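Local coordinates for putative mandelate racemase (Zymomonas mobilis, PDB 2OX4), which binds magnesium and is probably a lyase, a putative dehydratase of the mandelate racemase branch of the enolase superfamily, at residues L222-K230 with E254-P262. Sequence-based numbering, arbitrary orientation.
Sequences LVSAIQFAK and EAKKKIDIP
The helical segments 222-230 and 254-258 run nearly parallel, with axes 9.6 Å apart and 19° between their directions, and L222 lies beside A255 and I226 beside I259. I226 sits in the middle of the seam. Its CG1 meets CG1 of I259 at 3.9 Å, the two side chains crossing at a slant. I226 CG2 reaches K258 CB at 3.8 Å, and CD1 touches the same CB. A valine in place of I226 has no CD1, and would probably leave the K258 side chain only partly covered, by CG2 alone. Further down, the A229 methyl rests against both CG1 and CG2 of I259, 3.9 Å from each. CD1 of I261 follows at 4.1 Å from A229 CB. At the start of the helix, L222 holds CG anti to its own N (chi1 175°), and CD1 packs on E254 CB at 3.6 Å.

These are neighbouring helices on the outside of the C-terminal barrel, the TIM-type barrel of the enolase superfamily. Strand 237-241 runs between them in sequence, completing an alpha-beta-alpha succession. A229 and I261 both pack on Y240 of that strand, next to the magnesium ligand E241.

No direct hydrogen bond joins the segments. One water bridges them, donating to I226 O and to K258 O at 2.8 Å each. K258 bends at chi2, and its NZ leads away to a second subunit, where it forms a salt bridge with D260 and hydrogen bonds to K256 O and I259 O. E254 OE2 takes a salt bridge from K257 NZ, 36° above the carboxylate plane; OE1 forms another with R250 NH2.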
loop_
_atom_site.group_PDB
_atom_site.type_symbol
_atom_site.label_atom_id
_atom_site.label_comp_id
_atom_site.label_asym_id
_atom_site.label_seq_id
_atom_site.Cartn_x
_atom_site.Cartn_y
_atom_site.Cartn_z
ATOM N N LEU C 222 7.980 -15.575 15.606
ATOM C CA LEU C 222 8.796 -14.807 14.673
ATOM C C LEU C 222 10.184 -14.535 15.245
ATOM O O LEU C 222 11.197 -14.798 14.595
ATOM C CB LEU C 222 8.107 -13.488 14.318
ATOM C CG LEU C 222 8.904 -12.521 13.440
ATOM C CD1 LEU C 222 7.970 -11.631 12.636
ATOM C CD2 LEU C 222 9.853 -11.685 14.285
ATOM N N VAL C 223 10.223 -14.007 16.464
ATOM C CA VAL C 223 11.469 -13.493 17.045
ATOM C C VAL C 223 12.486 -14.630 17.255
ATOM O O VAL C 223 13.654 -14.537 16.833
ATOM C CB VAL C 223 11.181 -12.753 18.375
ATOM C CG1 VAL C 223 12.476 -12.280 19.005
ATOM C CG2 VAL C 223 10.222 -11.553 18.117
ATOM N N SER C 224 12.040 -15.707 17.880
ATOM C CA SER C 224 12.943 -16.842 18.073
ATOM C C SER C 224 13.291 -17.546 16.762
ATOM O O SER C 224 14.401 -18.008 16.608
ATOM C CB SER C 224 12.388 -17.827 19.095
ATOM O OG SER C 224 11.061 -18.215 18.802
ATOM N N ALA C 225 12.344 -17.612 15.820
ATOM C CA ALA C 225 12.618 -18.202 14.502
ATOM C C ALA C 225 13.733 -17.484 13.755
ATOM O O ALA C 225 14.614 -18.121 13.187
ATOM C CB ALA C 225 11.357 -18.226 13.648
ATOM N N ILE C 226 13.701 -16.153 13.767
ATOM C CA ILE C 226 14.708 -15.343 13.089
ATOM C C ILE C 226 16.062 -15.557 13.760
ATOM O O ILE C 226 17.075 -15.729 13.088
ATOM C CB ILE C 226 14.332 -13.836 13.113
ATOM C CG1 ILE C 226 13.124 -13.555 12.195
ATOM C CG2 ILE C 226 15.521 -12.938 12.740
ATOM C CD1 ILE C 226 12.521 -12.157 12.429
ATOM N N GLN C 227 16.054 -15.572 15.086
ATOM C CA GLN C 227 17.276 -15.720 15.873
ATOM C C GLN C 227 17.955 -17.054 15.575
ATOM O O GLN C 227 19.181 -17.105 15.380
ATOM C CB GLN C 227 16.941 -15.612 17.358
ATOM C CG GLN C 227 18.166 -15.583 18.267
ATOM C CD GLN C 227 17.786 -15.630 19.721
ATOM O OE1 GLN C 227 16.610 -15.478 20.070
ATOM N NE2 GLN C 227 18.780 -15.803 20.591
ATOM N N PHE C 228 17.165 -18.118 15.532
ATOM C CA PHE C 228 17.692 -19.438 15.211
ATOM C C PHE C 228 18.135 -19.581 13.755
ATOM O O PHE C 228 19.173 -20.195 13.490
ATOM C CB PHE C 228 16.704 -20.549 15.581
ATOM C CG PHE C 228 17.315 -21.917 15.547
ATOM C CD1 PHE C 228 18.509 -22.168 16.225
ATOM C CD2 PHE C 228 16.713 -22.944 14.831
ATOM C CE1 PHE C 228 19.090 -23.435 16.193
ATOM C CE2 PHE C 228 17.280 -24.221 14.794
ATOM C CZ PHE C 228 18.471 -24.460 15.478
ATOM N N ALA C 229 17.371 -19.013 12.814
ATOM C CA ALA C 229 17.777 -19.035 11.391
ATOM C C ALA C 229 19.177 -18.457 11.163
ATOM O O ALA C 229 19.968 -19.018 10.397
ATOM C CB ALA C 229 16.756 -18.288 10.514
ATOM N N LYS C 230 19.474 -17.344 11.825
ATOM C CA LYS C 230 20.795 -16.732 11.738
ATOM C C LYS C 230 21.897 -17.709 12.133
ATOM O O LYS C 230 22.961 -17.749 11.513
ATOM C CB LYS C 230 20.865 -15.480 12.616
ATOM C CG LYS C 230 19.982 -14.337 12.139
ATOM C CD LYS C 230 20.178 -13.096 12.993
ATOM C CE LYS C 230 19.022 -12.124 12.827
ATOM N NZ LYS C 230 18.893 -11.646 11.423
ATOM N N GLU C 254 6.734 -10.868 7.653
ATOM C CA GLU C 254 7.710 -10.161 8.497
ATOM C C GLU C 254 8.929 -11.030 8.812
ATOM O O GLU C 254 10.068 -10.551 8.737
ATOM C CB GLU C 254 7.061 -9.667 9.789
ATOM C CG GLU C 254 5.830 -8.800 9.570
ATOM C CD GLU C 254 6.116 -7.444 8.924
ATOM O OE1 GLU C 254 5.138 -6.797 8.493
ATOM O OE2 GLU C 254 7.291 -7.016 8.853
ATOM N N ALA C 255 8.692 -12.302 9.142
ATOM C CA ALA C 255 9.780 -13.264 9.366
ATOM C C ALA C 255 10.686 -13.371 8.138
ATOM O O ALA C 255 11.922 -13.334 8.257
ATOM C CB ALA C 255 9.215 -14.646 9.737
ATOM N N LYS C 256 10.073 -13.492 6.963
ATOM C CA LYS C 256 10.834 -13.678 5.715
ATOM C C LYS C 256 11.751 -12.502 5.389
ATOM O O LYS C 256 12.790 -12.684 4.757
ATOM C CB LYS C 256 9.915 -13.969 4.531
ATOM C CG LYS C 256 10.664 -14.230 3.222
ATOM C CD LYS C 256 9.744 -14.723 2.106
ATOM C CE LYS C 256 9.745 -16.247 2.023
ATOM N NZ LYS C 256 11.046 -16.738 1.465
ATOM N N LYS C 257 11.385 -11.296 5.834
ATOM C CA LYS C 257 12.290 -10.150 5.714
ATOM C C LYS C 257 13.683 -10.385 6.325
ATOM O O LYS C 257 14.668 -9.842 5.837
ATOM C CB LYS C 257 11.678 -8.873 6.300
ATOM C CG LYS C 257 10.418 -8.386 5.584
ATOM C CD LYS C 257 9.808 -7.189 6.308
ATOM C CE LYS C 257 8.562 -6.685 5.555
ATOM N NZ LYS C 257 7.868 -5.629 6.332
ATOM N N LYS C 258 13.751 -11.202 7.374
ATOM C CA LYS C 258 15.000 -11.380 8.115
ATOM C C LYS C 258 15.564 -12.799 8.030
ATOM O O LYS C 258 16.567 -13.098 8.678
ATOM C CB LYS C 258 14.821 -10.971 9.587
ATOM C CG LYS C 258 14.309 -9.546 9.802
ATOM C CD LYS C 258 15.354 -8.506 9.446
ATOM C CE LYS C 258 15.035 -7.169 10.122
ATOM N NZ LYS C 258 16.187 -6.234 10.058
ATOM N N ILE C 259 14.920 -13.662 7.240
ATOM C CA ILE C 259 15.319 -15.082 7.132
ATOM C C ILE C 259 15.600 -15.395 5.666
ATOM O O ILE C 259 14.752 -15.155 4.808
ATOM C CB ILE C 259 14.231 -16.069 7.690
ATOM C CG1 ILE C 259 14.027 -15.877 9.197
ATOM C CG2 ILE C 259 14.599 -17.566 7.364
ATOM C CD1 ILE C 259 12.828 -16.633 9.765
ATOM N N ASP C 260 16.779 -15.924 5.361
ATOM C CA ASP C 260 17.087 -16.242 3.968
ATOM C C ASP C 260 16.787 -17.684 3.558
ATOM O O ASP C 260 16.711 -17.997 2.362
ATOM C CB ASP C 260 18.513 -15.820 3.614
ATOM C CG ASP C 260 18.640 -14.314 3.454
ATOM O OD1 ASP C 260 17.705 -13.700 2.894
ATOM O OD2 ASP C 260 19.654 -13.741 3.905
ATOM N N ILE C 261 16.588 -18.547 4.551
ATOM C CA ILE C 261 16.343 -19.967 4.293
ATOM C C ILE C 261 14.896 -20.045 3.772
ATOM O O ILE C 261 14.025 -19.364 4.326
ATOM C CB ILE C 261 16.402 -20.767 5.618
ATOM C CG1 ILE C 261 17.731 -20.550 6.365
ATOM C CG2 ILE C 261 16.114 -22.240 5.388
ATOM C CD1 ILE C 261 17.721 -21.111 7.768
ATOM N N PRO C 262 14.632 -20.863 2.724
ATOM C CA PRO C 262 13.239 -21.024 2.272
ATOM C C PRO C 262 12.307 -21.479 3.385
ATOM O O PRO C 262 12.683 -22.303 4.227
ATOM C CB PRO C 262 13.321 -22.112 1.192
ATOM C CG PRO C 262 14.762 -22.008 0.680
ATOM C CD PRO C 262 15.572 -21.678 1.926
HETATM O O HOH W 1 17.531 -15.043 10.393
#